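Local coordinates for protein siderophore enterobactin esterase (Emericella nidulans, PDB 6GUO) that hydrolyses the ester bonds of the bacterial siderophore enterobactin, so that its iron can be released inside the fungal cell, at residues 241-244 / 245-248; 193-196 / 197-200; 69-72 / 73-77; 149-153 / 154-158. All blocks are in the same frame, centred on the assembly; numbering follows the deposited sequence.

Interaction 1 (241-244 / 245-248)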
loop_
_atom_site.group_PDB
_atom_site.type_symbol
_atom_site.label_atom_id
_atom_site.label_comp_id
_atom_site.label_asym_id
_atom_site.label_seq_id
_atom_site.Cartn_x
_atom_site.Cartn_y
_atom_site.Cartn_z
ATOM N N MET A 241 6.987 26.358 -9.760
ATOM C CA MET A 241 6.384 25.025 -9.763
ATOM C C MET A 241 5.457 24.835 -8.559
ATOM O O MET A 241 4.393 24.246 -8.703
ATOM C CB MET A 241 7.437 23.912 -9.848
ATOM C CG MET A 241 8.122 23.806 -11.210
ATOM S SD MET A 241 7.042 23.396 -12.601
ATOM C CE MET A 241 8.093 23.850 -13.980
ATOM N N PHE A 242 5.838 25.362 -7.394
ATOM C CA PHE A 242 4.952 25.358 -6.224
ATOM C C PHE A 242 3.694 26.211 -6.444
ATOM O O PHE A 242 2.588 25.794 -6.095
ATOM C CB PHE A 242 5.687 25.833 -4.963
ATOM C CG PHE A 242 4.800 25.925 -3.749
ATOM C CD1 PHE A 242 4.157 24.790 -3.261
ATOM C CD2 PHE A 242 4.580 27.144 -3.108
ATOM C CE1 PHE A 242 3.326 24.864 -2.151
ATOM C CE2 PHE A 242 3.749 27.225 -1.996
ATOM C CZ PHE A 242 3.121 26.083 -1.516
ATOM N N LYS A 243 3.863 27.399 -7.018
ATOM C CA LYS A 243 2.720 28.280 -7.283
ATOM C C LYS A 243 1.741 27.680 -8.301
ATOM O O LYS A 243 0.526 27.869 -8.167
ATOM C CB LYS A 243 3.193 29.670 -7.702
ATOM C CG LYS A 243 3.841 30.412 -6.550
ATOM C CD LYS A 243 4.525 31.685 -6.993
ATOM C CE LYS A 243 5.300 32.303 -5.843
ATOM N NZ LYS A 243 5.934 33.586 -6.243
ATOM N N ARG A 244 2.265 26.947 -9.288
ATOM C CA ARG A 244 1.429 26.151 -10.205
ATOM C C ARG A 244 0.563 25.147 -9.447
ATOM O O ARG A 244 -0.622 25.010 -9.741
ATOM C CB ARG A 244 2.280 25.389 -11.228
ATOM C CG ARG A 244 2.827 26.234 -12.366
ATOM C CD ARG A 244 3.984 25.522 -13.061
ATOM N NE ARG A 244 4.090 25.854 -14.483
ATOM C CZ ARG A 244 4.484 27.029 -14.982
ATOM N NH1 ARG A 244 4.814 28.052 -14.189
ATOM N NH2 ARG A 244 4.538 27.191 -16.303
ATOM N N ARG A 245 1.162 24.450 -8.480
ATOM C CA ARG A 245 0.425 23.498 -7.644
ATOM C C ARG A 245 -0.635 24.200 -6.788
ATOM O O ARG A 245 -1.739 23.679 -6.628
ATOM C CB ARG A 245 1.371 22.648 -6.777
ATOM C CG ARG A 245 2.293 21.750 -7.594
ATOM C CD ARG A 245 2.839 20.569 -6.809
ATOM N NE ARG A 245 3.613 20.970 -5.624
ATOM C CZ ARG A 245 3.261 20.776 -4.347
ATOM N NH1 ARG A 245 2.113 20.187 -4.008
ATOM N NH2 ARG A 245 4.083 21.180 -3.380
ATOM N N GLN A 246 -0.309 25.379 -6.258
ATOM C CA GLN A 246 -1.294 26.197 -5.532
ATOM C C GLN A 246 -2.480 26.589 -6.401
ATOM O O GLN A 246 -3.627 26.525 -5.949
ATOM C CB GLN A 246 -0.658 27.464 -4.964
ATOM C CG GLN A 246 0.269 27.216 -3.794
ATOM C CD GLN A 246 0.781 28.508 -3.198
ATOM O OE1 GLN A 246 1.384 29.326 -3.893
ATOM N NE2 GLN A 246 0.544 28.701 -1.908
ATOM N N ARG A 247 -2.197 26.996 -7.639
ATOM C CA ARG A 247 -3.240 27.372 -8.596
ATOM C C ARG A 247 -4.187 26.206 -8.857
ATOM O O ARG A 247 -5.402 26.346 -8.709
ATOM C CB ARG A 247 -2.623 27.850 -9.918
ATOM C CG ARG A 247 -3.640 28.302 -10.959
ATOM C CD ARG A 247 -2.974 28.719 -12.257
ATOM N NE ARG A 247 -3.963 29.131 -13.255
ATOM C CZ ARG A 247 -3.690 29.736 -14.413
ATOM N NH1 ARG A 247 -2.438 30.024 -14.769
ATOM N NH2 ARG A 247 -4.690 30.057 -15.232
ATOM N N ALA A 248 -3.618 25.068 -9.246
ATOM C CA ALA A 248 -4.392 23.850 -9.508
ATOM C C ALA A 248 -5.201 23.410 -8.288
ATOM O O ALA A 248 -6.374 23.061 -8.415
ATOM C CB ALA A 248 -3.474 22.726 -9.968
#
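Phe242 and Gln246 form an aromatic-amide stack one turn apart on the outer surface of helix 239-252. The backbone beneath them is regular: Gln246 N donates to Phe242 O at 2.9 Å, and the neighbouring residues repeat the i to i+4 bond down to Ala248 N on Arg244 O at 3.0 Å. With CG of Phe242 anti to its backbone N (chi1 177°), the ring stands out from the helix and tilts toward the next turn, bringing it beside Gln246. Gln246 CG sits over one face, 4.0 Å from the Phe242 ring centroid in a CH-pi contact, and the amide, tilted 27° from the ring plane, continues past the rim beside CE2 and CZ, with Gln246 CD 3.4 Å from Phe242 CE2. A glutamine suits this surface site because its methylene can cover an aromatic while the amide runs past the rim and can still meet solvent. Arg245 approaches differently: Arg245 NH2 lies in the ring plane at the edge, 3.6 Å from Phe242 CD1. That guanidinium is anchored by a salt bridge to Glu237 and a hydrogen bond to Val232 O. On another side of the helix, Arg247 pairs with Glu117, in the proline-rich region that narrows the active site. The whole is a typical i/i+4 side-chain stack on a solvent-facing alpha-helix.

Interaction 2 (193-196 / 197-200)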
loop_
_atom_site.group_PDB
_atom_site.type_symbol
_atom_site.label_atom_id
_atom_site.label_comp_id
_atom_site.label_asym_id
_atom_site.label_seq_id
_atom_site.Cartn_x
_atom_site.Cartn_y
_atom_site.Cartn_z
ATOM N N TRP A 193 -14.329 18.449 -9.257
ATOM C CA TRP A 193 -14.099 19.634 -10.109
ATOM C C TRP A 193 -14.355 19.449 -11.611
ATOM O O TRP A 193 -14.721 20.410 -12.289
ATOM C CB TRP A 193 -12.662 20.156 -9.927
ATOM C CG TRP A 193 -11.596 19.186 -10.357
ATOM C CD1 TRP A 193 -10.970 18.255 -9.577
ATOM C CD2 TRP A 193 -11.035 19.052 -11.668
ATOM N NE1 TRP A 193 -10.058 17.548 -10.320
ATOM C CE2 TRP A 193 -10.075 18.014 -11.607
ATOM C CE3 TRP A 193 -11.247 19.708 -12.889
ATOM C CZ2 TRP A 193 -9.326 17.618 -12.722
ATOM C CZ3 TRP A 193 -10.504 19.311 -14.001
ATOM C CH2 TRP A 193 -9.558 18.272 -13.907
ATOM N N TRP A 194 -14.141 18.234 -12.120
ATOM C CA TRP A 194 -14.139 17.966 -13.562
ATOM C C TRP A 194 -15.355 18.510 -14.316
ATOM O O TRP A 194 -16.497 18.314 -13.901
ATOM C CB TRP A 194 -13.992 16.464 -13.838
ATOM C CG TRP A 194 -13.918 16.161 -15.299
ATOM C CD1 TRP A 194 -12.827 16.279 -16.108
ATOM C CD2 TRP A 194 -14.991 15.719 -16.130
ATOM N NE1 TRP A 194 -13.151 15.921 -17.396
ATOM C CE2 TRP A 194 -14.473 15.574 -17.437
ATOM C CE3 TRP A 194 -16.340 15.421 -15.899
ATOM C CZ2 TRP A 194 -15.260 15.148 -18.510
ATOM C CZ3 TRP A 194 -17.124 14.998 -16.967
ATOM C CH2 TRP A 194 -16.578 14.863 -18.256
ATOM N N ASN A 195 -15.076 19.193 -15.425
ATOM C CA ASN A 195 -16.098 19.732 -16.312
ATOM C C ASN A 195 -17.122 20.590 -15.564
ATOM O O ASN A 195 -18.319 20.294 -15.560
ATOM C CB ASN A 195 -16.783 18.589 -17.070
ATOM C CG ASN A 195 -17.671 19.085 -18.182
ATOM O OD1 ASN A 195 -17.406 20.134 -18.767
ATOM N ND2 ASN A 195 -18.739 18.342 -18.475
ATOM N N ASN A 196 -16.626 21.638 -14.910
ATOM C CA ASN A 196 -17.461 22.550 -14.120
ATOM C C ASN A 196 -18.358 21.785 -13.132
ATOM O O ASN A 196 -19.555 22.057 -13.005
ATOM C CB ASN A 196 -18.289 23.444 -15.058
ATOM C CG ASN A 196 -18.919 24.631 -14.345
ATOM O OD1 ASN A 196 -18.441 25.076 -13.302
ATOM N ND2 ASN A 196 -20.005 25.146 -14.910
ATOM N N ARG A 197 -17.758 20.807 -12.454
ATOM C CA ARG A 197 -18.441 19.975 -11.464
ATOM C C ARG A 197 -19.716 19.299 -11.974
ATOM O O ARG A 197 -20.727 19.245 -11.272
ATOM C CB ARG A 197 -18.712 20.785 -10.196
ATOM C CG ARG A 197 -17.441 21.228 -9.500
ATOM C CD ARG A 197 -17.755 21.830 -8.148
ATOM N NE ARG A 197 -18.535 23.052 -8.307
ATOM C CZ ARG A 197 -19.301 23.613 -7.372
ATOM N NH1 ARG A 197 -19.424 23.084 -6.155
ATOM N NH2 ARG A 197 -19.959 24.729 -7.666
ATOM N N SER A 198 -19.645 18.752 -13.184
ATOM C CA SER A 198 -20.802 18.092 -13.795
ATOM C C SER A 198 -21.314 16.884 -12.995
ATOM O O SER A 198 -22.504 16.575 -13.072
ATOM C CB SER A 198 -20.507 17.680 -15.243
ATOM O OG SER A 198 -19.499 16.687 -15.306
ATOM N N ILE A 199 -20.441 16.225 -12.221
ATOM C CA ILE A 199 -20.852 15.078 -11.385
ATOM C C ILE A 199 -21.914 15.444 -10.340
ATOM O O ILE A 199 -22.692 14.588 -9.931
ATOM C CB ILE A 199 -19.643 14.374 -10.695
ATOM C CG1 ILE A 199 -19.988 12.943 -10.245
ATOM C CG2 ILE A 199 -19.133 15.170 -9.495
ATOM C CD1 ILE A 199 -20.169 11.948 -11.371
ATOM N N LEU A 200 -21.936 16.707 -9.908
ATOM C CA LEU A 200 -22.927 17.177 -8.936
ATOM C C LEU A 200 -24.348 17.232 -9.505
ATOM O O LEU A 200 -25.316 17.064 -8.759
ATOM C CB LEU A 200 -22.513 18.535 -8.355
ATOM C CG LEU A 200 -21.157 18.574 -7.636
ATOM C CD1 LEU A 200 -20.960 19.931 -6.975
ATOM C CD2 LEU A 200 -21.001 17.454 -6.613
HETATM O O HOH W 1 -17.495 16.470 -12.156
#
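Asn195 and Ser198 meet across a single left-handed helical turn, in which Asn195, Asn196 and Arg197 all have positive phi and psi near 50°; it leads into helix 199-208 of the alpha/beta-hydrolase fold. Asparagine tolerates this conformation better than most residues, which suits two of the three positions. The turn is closed by Arg197 N bonding to Trp193 O at 3.1 Å, from well above the carbonyl plane, and by Ser198 N reaching Trp194 O at 3.3 Å, with a weak second bond to Asn195 O.

The Asn195 side chain starts at CB, which rests on a face of the Trp194 indole and lies 3.8 Å from Ser198 OG. Asn195 CG stands anti to the backbone N (chi1 -170°), 4.2 Å from Ser198 OG, carrying the amide alongside Ser198 toward the start of the proline-rich insertion. At the tip, Asn195 ND2 passes 3.7 Å from Ser198 CB and donates to His112 O, while OD1 accepts from Ile114 N. Both ends of this buried amide are thus satisfied, and its flip is fixed by one donor and one acceptor of the insertion. Trp194, likewise buried, packs against Tyr166 and Leu169 of helix 166-177 and meets Ser198 OG through CZ3 at 3.4 Å. Small and polar, Ser198 fits beside both groups. Where the left-handed turn ends, a water takes over the next link: it donates to Trp194 O at 2.7 Å and accepts from Ile199 N at 3.0 Å.

Interaction 3 (69-72 / 73-77)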
loop_
_atom_site.group_PDB
_atom_site.type_symbol
_atom_site.label_atom_id
_atom_site.label_comp_id
_atom_site.label_asym_id
_atom_site.label_seq_id
_atom_site.Cartn_x
_atom_site.Cartn_y
_atom_site.Cartn_z
ATOM N N GLU A 69 -1.947 -7.197 -1.679
ATOM C CA GLU A 69 -1.166 -7.415 -0.466
ATOM C C GLU A 69 -1.889 -6.974 0.804
ATOM O O GLU A 69 -1.778 -7.642 1.830
ATOM C CB GLU A 69 0.184 -6.740 -0.562
ATOM C CG GLU A 69 1.181 -7.314 0.424
ATOM C CD GLU A 69 2.584 -6.929 0.064
ATOM O OE1 GLU A 69 2.892 -5.734 0.212
ATOM O OE2 GLU A 69 3.361 -7.801 -0.386
ATOM N N THR A 70 -2.621 -5.862 0.740
ATOM C CA THR A 70 -3.428 -5.422 1.874
ATOM C C THR A 70 -4.405 -6.515 2.302
ATOM O O THR A 70 -4.532 -6.810 3.493
ATOM C CB THR A 70 -4.214 -4.133 1.559
ATOM O OG1 THR A 70 -3.322 -3.128 1.063
ATOM C CG2 THR A 70 -4.906 -3.622 2.803
ATOM N N LEU A 71 -5.079 -7.123 1.328
ATOM C CA LEU A 71 -6.003 -8.225 1.608
ATOM C C LEU A 71 -5.290 -9.451 2.179
ATOM O O LEU A 71 -5.781 -10.068 3.119
ATOM C CB LEU A 71 -6.797 -8.612 0.355
ATOM C CG LEU A 71 -7.919 -7.636 -0.001
ATOM C CD1 LEU A 71 -8.317 -7.819 -1.453
ATOM C CD2 LEU A 71 -9.114 -7.809 0.931
ATOM N N ARG A 72 -4.121 -9.781 1.638
ATOM C CA ARG A 72 -3.388 -10.964 2.089
ATOM C C ARG A 72 -2.859 -10.820 3.517
ATOM O O ARG A 72 -2.854 -11.796 4.260
ATOM C CB ARG A 72 -2.280 -11.334 1.109
ATOM C CG ARG A 72 -2.869 -11.937 -0.154
ATOM C CD ARG A 72 -1.870 -12.105 -1.276
ATOM N NE ARG A 72 -2.556 -12.662 -2.437
ATOM C CZ ARG A 72 -1.973 -13.088 -3.557
ATOM N NH1 ARG A 72 -0.653 -13.033 -3.712
ATOM N NH2 ARG A 72 -2.733 -13.586 -4.537
ATOM N N ARG A 73 -2.455 -9.609 3.908
ATOM C CA ARG A 73 -2.103 -9.352 5.313
ATOM C C ARG A 73 -3.307 -9.562 6.223
ATOM O O ARG A 73 -3.209 -10.259 7.236
ATOM C CB ARG A 73 -1.541 -7.942 5.504
ATOM C CG ARG A 73 -0.138 -7.764 4.947
ATOM C CD ARG A 73 0.511 -6.511 5.493
ATOM N NE ARG A 73 -0.208 -5.293 5.125
ATOM C CZ ARG A 73 0.011 -4.551 4.035
ATOM N NH1 ARG A 73 0.944 -4.865 3.137
ATOM N NH2 ARG A 73 -0.715 -3.455 3.846
ATOM N N ARG A 74 -4.447 -8.980 5.854
ATOM C CA ARG A 74 -5.654 -9.110 6.674
ATOM C C ARG A 74 -6.175 -10.547 6.740
ATOM O O ARG A 74 -6.575 -11.013 7.809
ATOM C CB ARG A 74 -6.757 -8.174 6.198
ATOM C CG ARG A 74 -8.017 -8.311 7.037
ATOM C CD ARG A 74 -8.735 -7.001 7.245
ATOM N NE ARG A 74 -10.016 -7.227 7.911
ATOM C CZ ARG A 74 -10.783 -6.282 8.449
ATOM N NH1 ARG A 74 -11.936 -6.626 9.017
ATOM N NH2 ARG A 74 -10.415 -5.000 8.430
ATOM N N GLU A 75 -6.181 -11.229 5.597
ATOM C CA GLU A 75 -6.600 -12.637 5.526
ATOM C C GLU A 75 -5.694 -13.563 6.352
ATOM O O GLU A 75 -6.172 -14.553 6.906
ATOM C CB GLU A 75 -6.703 -13.097 4.060
ATOM C CG GLU A 75 -7.884 -12.456 3.330
ATOM C CD GLU A 75 -7.796 -12.481 1.804
ATOM O OE1 GLU A 75 -6.771 -12.921 1.228
ATOM O OE2 GLU A 75 -8.774 -12.026 1.170
ATOM N N SER A 76 -4.405 -13.222 6.453
ATOM C CA SER A 76 -3.468 -13.937 7.329
ATOM C C SER A 76 -3.813 -13.764 8.807
ATOM O O SER A 76 -3.724 -14.713 9.578
ATOM C CB SER A 76 -2.030 -13.464 7.096
ATOM O OG SER A 76 -1.594 -13.811 5.799
ATOM N N HIS A 77 -4.185 -12.546 9.188
ATOM C CA HIS A 77 -4.588 -12.235 10.563
ATOM C C HIS A 77 -5.954 -12.777 10.927
ATOM O O HIS A 77 -6.181 -13.160 12.075
ATOM C CB HIS A 77 -4.601 -10.723 10.790
ATOM C CG HIS A 77 -3.251 -10.103 10.698
ATOM N ND1 HIS A 77 -2.139 -10.677 11.269
ATOM C CD2 HIS A 77 -2.828 -8.962 10.110
ATOM C CE1 HIS A 77 -1.086 -9.925 11.023
ATOM N NE2 HIS A 77 -1.479 -8.877 10.322
HETATM O O HOH W 2 -0.973 -1.961 1.589
#
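Glu69, Thr70, Leu71 and Arg72 each offer a carbonyl to the amide four residues on, giving alpha-helical bonds through the last turns of helix 60-77, such as Glu75 N to Leu71 O at 2.8 Å. Arg73 bends at chi3 (-62°) and folds back along the helix, one guanidinium face over Glu69 O and Thr70 CA. Arg73 NH1 forms a long salt bridge with Glu69 OE1 at 3.6 Å, the carboxylate oxygen lying in the guanidinium plane. The stronger partners belong to the second subunit: Ala62 O for Arg73 NH1, and Thr66 OG1 and Leu65 N for the Glu69 carboxylate. A water in the same plane takes a bond from Arg73 NH2 and gives one to Thr70 OG1, both at 2.7 Å; Thr70 OG1 also bonds Thr66 O of its own chain. One turn later, Arg72 O accepts both Ser76 N at 3.0 Å and Ser76 OG at 2.8 Å, from opposite faces of its plane. Serine is short enough to bond back to its own helix while its OG also meets Ser96 and Val97 of the second subunit. The chemistry implies that this buried patch of the dimer interface is held largely by polar groups, probably pre-arranged by intrahelical bonds and stabilised by opposite charges.

Interaction 4 (149-153 / 154-158)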
loop_
_atom_site.group_PDB
_atom_site.type_symbol
_atom_site.label_atom_id
_atom_site.label_comp_id
_atom_site.label_asym_id
_atom_site.label_seq_id
_atom_site.Cartn_x
_atom_site.Cartn_y
_atom_site.Cartn_z
ATOM N N LYS A 149 -16.246 -17.862 -15.713
ATOM C CA LYS A 149 -15.136 -18.617 -16.326
ATOM C C LYS A 149 -13.962 -18.878 -15.375
ATOM O O LYS A 149 -13.459 -20.001 -15.310
ATOM C CB LYS A 149 -14.627 -17.923 -17.596
ATOM C CG LYS A 149 -15.631 -17.879 -18.744
ATOM C CD LYS A 149 -15.882 -19.261 -19.335
ATOM C CE LYS A 149 -16.190 -19.204 -20.820
ATOM N NZ LYS A 149 -14.979 -18.917 -21.642
ATOM N N VAL A 150 -13.528 -17.853 -14.646
ATOM C CA VAL A 150 -12.364 -17.976 -13.766
ATOM C C VAL A 150 -12.728 -18.674 -12.452
ATOM O O VAL A 150 -12.033 -19.610 -12.043
ATOM C CB VAL A 150 -11.684 -16.611 -13.517
ATOM C CG1 VAL A 150 -10.451 -16.751 -12.630
ATOM C CG2 VAL A 150 -11.292 -15.979 -14.848
ATOM N N PHE A 151 -13.814 -18.232 -11.814
ATOM C CA PHE A 151 -14.236 -18.758 -10.507
ATOM C C PHE A 151 -15.690 -19.266 -10.496
ATOM O O PHE A 151 -16.477 -18.844 -9.643
ATOM C CB PHE A 151 -14.060 -17.675 -9.431
ATOM C CG PHE A 151 -12.645 -17.182 -9.285
ATOM C CD1 PHE A 151 -11.663 -18.011 -8.755
ATOM C CD2 PHE A 151 -12.299 -15.886 -9.663
ATOM C CE1 PHE A 151 -10.359 -17.560 -8.613
ATOM C CE2 PHE A 151 -10.994 -15.433 -9.526
ATOM C CZ PHE A 151 -10.026 -16.274 -9.000
ATOM N N PRO A 152 -16.051 -20.192 -11.417
ATOM C CA PRO A 152 -17.444 -20.676 -11.527
ATOM C C PRO A 152 -18.016 -21.361 -10.281
ATOM O O PRO A 152 -19.238 -21.355 -10.100
ATOM C CB PRO A 152 -17.381 -21.676 -12.688
ATOM C CG PRO A 152 -15.966 -22.121 -12.725
ATOM C CD PRO A 152 -15.167 -20.908 -12.354
ATOM N N ARG A 153 -17.157 -21.949 -9.444
ATOM C CA ARG A 153 -17.606 -22.630 -8.220
ATOM C C ARG A 153 -17.600 -21.743 -6.966
ATOM O O ARG A 153 -17.878 -22.234 -5.871
ATOM C CB ARG A 153 -16.778 -23.901 -7.994
ATOM C CG ARG A 153 -16.901 -24.893 -9.144
ATOM C CD ARG A 153 -16.159 -26.196 -8.889
ATOM N NE ARG A 153 -14.755 -25.986 -8.539
ATOM C CZ ARG A 153 -13.785 -25.633 -9.387
ATOM N NH1 ARG A 153 -14.031 -25.428 -10.683
ATOM N NH2 ARG A 153 -12.545 -25.476 -8.928
ATOM N N VAL A 154 -17.318 -20.447 -7.128
ATOM C CA VAL A 154 -17.260 -19.496 -6.018
ATOM C C VAL A 154 -18.509 -18.618 -6.021
ATOM O O VAL A 154 -18.789 -17.937 -7.008
ATOM C CB VAL A 154 -16.003 -18.601 -6.126
ATOM C CG1 VAL A 154 -15.954 -17.576 -4.999
ATOM C CG2 VAL A 154 -14.746 -19.458 -6.121
ATOM N N SER A 155 -19.249 -18.633 -4.913
ATOM C CA SER A 155 -20.365 -17.713 -4.715
ATOM C C SER A 155 -19.809 -16.369 -4.252
ATOM O O SER A 155 -19.133 -16.300 -3.219
ATOM C CB SER A 155 -21.353 -18.268 -3.687
ATOM O OG SER A 155 -22.404 -17.351 -3.443
ATOM N N PHE A 156 -20.085 -15.314 -5.018
ATOM C CA PHE A 156 -19.601 -13.968 -4.706
ATOM C C PHE A 156 -20.638 -13.193 -3.911
ATOM O O PHE A 156 -21.771 -13.059 -4.350
ATOM C CB PHE A 156 -19.210 -13.214 -5.976
ATOM C CG PHE A 156 -17.907 -13.678 -6.559
ATOM C CD1 PHE A 156 -16.708 -13.114 -6.140
ATOM C CD2 PHE A 156 -17.873 -14.715 -7.484
ATOM C CE1 PHE A 156 -15.502 -13.552 -6.664
ATOM C CE2 PHE A 156 -16.671 -15.162 -8.006
ATOM C CZ PHE A 156 -15.482 -14.579 -7.599
ATOM N N GLY A 157 -20.231 -12.678 -2.755
ATOM C CA GLY A 157 -21.140 -12.050 -1.807
ATOM C C GLY A 157 -21.286 -10.556 -1.990
ATOM O O GLY A 157 -22.363 -10.069 -2.321
ATOM N N ARG A 158 -20.195 -9.837 -1.761
ATOM C CA ARG A 158 -20.174 -8.382 -1.798
ATOM C C ARG A 158 -19.196 -7.955 -2.881
ATOM O O ARG A 158 -18.120 -8.530 -2.980
ATOM C CB ARG A 158 -19.729 -7.841 -0.438
ATOM C CG ARG A 158 -20.004 -6.364 -0.234
ATOM C CD ARG A 158 -19.776 -5.938 1.210
ATOM N NE ARG A 158 -20.945 -6.168 2.071
ATOM C CZ ARG A 158 -21.091 -7.138 2.983
ATOM N NH1 ARG A 158 -22.218 -7.199 3.688
ATOM N NH2 ARG A 158 -20.144 -8.049 3.209
#
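Phe151, Val154 and Phe156 pack around the beta turn that joins helix 131-150 to strand 156-164 in the alpha/beta-hydrolase sheet. That strand runs on toward Gly163, Ser165 and Gly167, whose GxSxG pattern is consistent with the nucleophile elbow of this fold.

Across the turn the polar part is a single backbone bond. Val154 N donates to Phe151 O at 3.1 Å, closing a type I turn, and the donor stands 54° out of the carbonyl plane. Proline suits the second position of such a turn, since its ring holds phi at the required value; in Pro152 this is -60°. Arg153, in the third position, sends its side chain outward, where NH2 makes a weak, long ion pair with Asp46.

The apolar part gathers on Phe151 CB. Val154 CG2 touches Phe151 CB at 3.8 Å, because CG1 takes the place anti to the backbone N (chi1 178°) and leaves CG2 beside that N, facing the turn. CG1 meanwhile sits above one face of the Phe156 ring, toward its rim. The two phenylalanine side chains run at about a right angle. Large rings suit the spot because they span from the turn to the sheet: Phe151 reaches Val146 of the helix and Val85 of strand 83-90, and Phe156 packs on Ala52, Ala54 and Val85. Between the two residues, the Phe156 ring presents its edge: Phe156 CZ lies 3.9 Å from Phe151 CB, with Phe151 CD2 just beyond at 4.0 Å.

How the interactions relate
Followed from the N terminus, the chain passes through interactions 3, 4, 2 and 1 in series. Each is local, joining residues three to five apart, so none encloses or crosses another. Interaction 3 ends the helix of the beta-alpha-beta unit between strands 52-58 and 83-90 and faces the second subunit. Interaction 4, its centre about 20 Å away, turns helix 131-150 into strand 156-164. Interaction 2 follows strand 184-188 and starts helix 199-208 on the opposite side of the chain's centre. Interaction 1 lies within helix 239-252, about 47 Å from interaction 4 between centres. Residues 193-200 and 241-248 both touch the proline-rich insertion, through Asn195 on His112 and Ile114 and through Arg247 on Glu117.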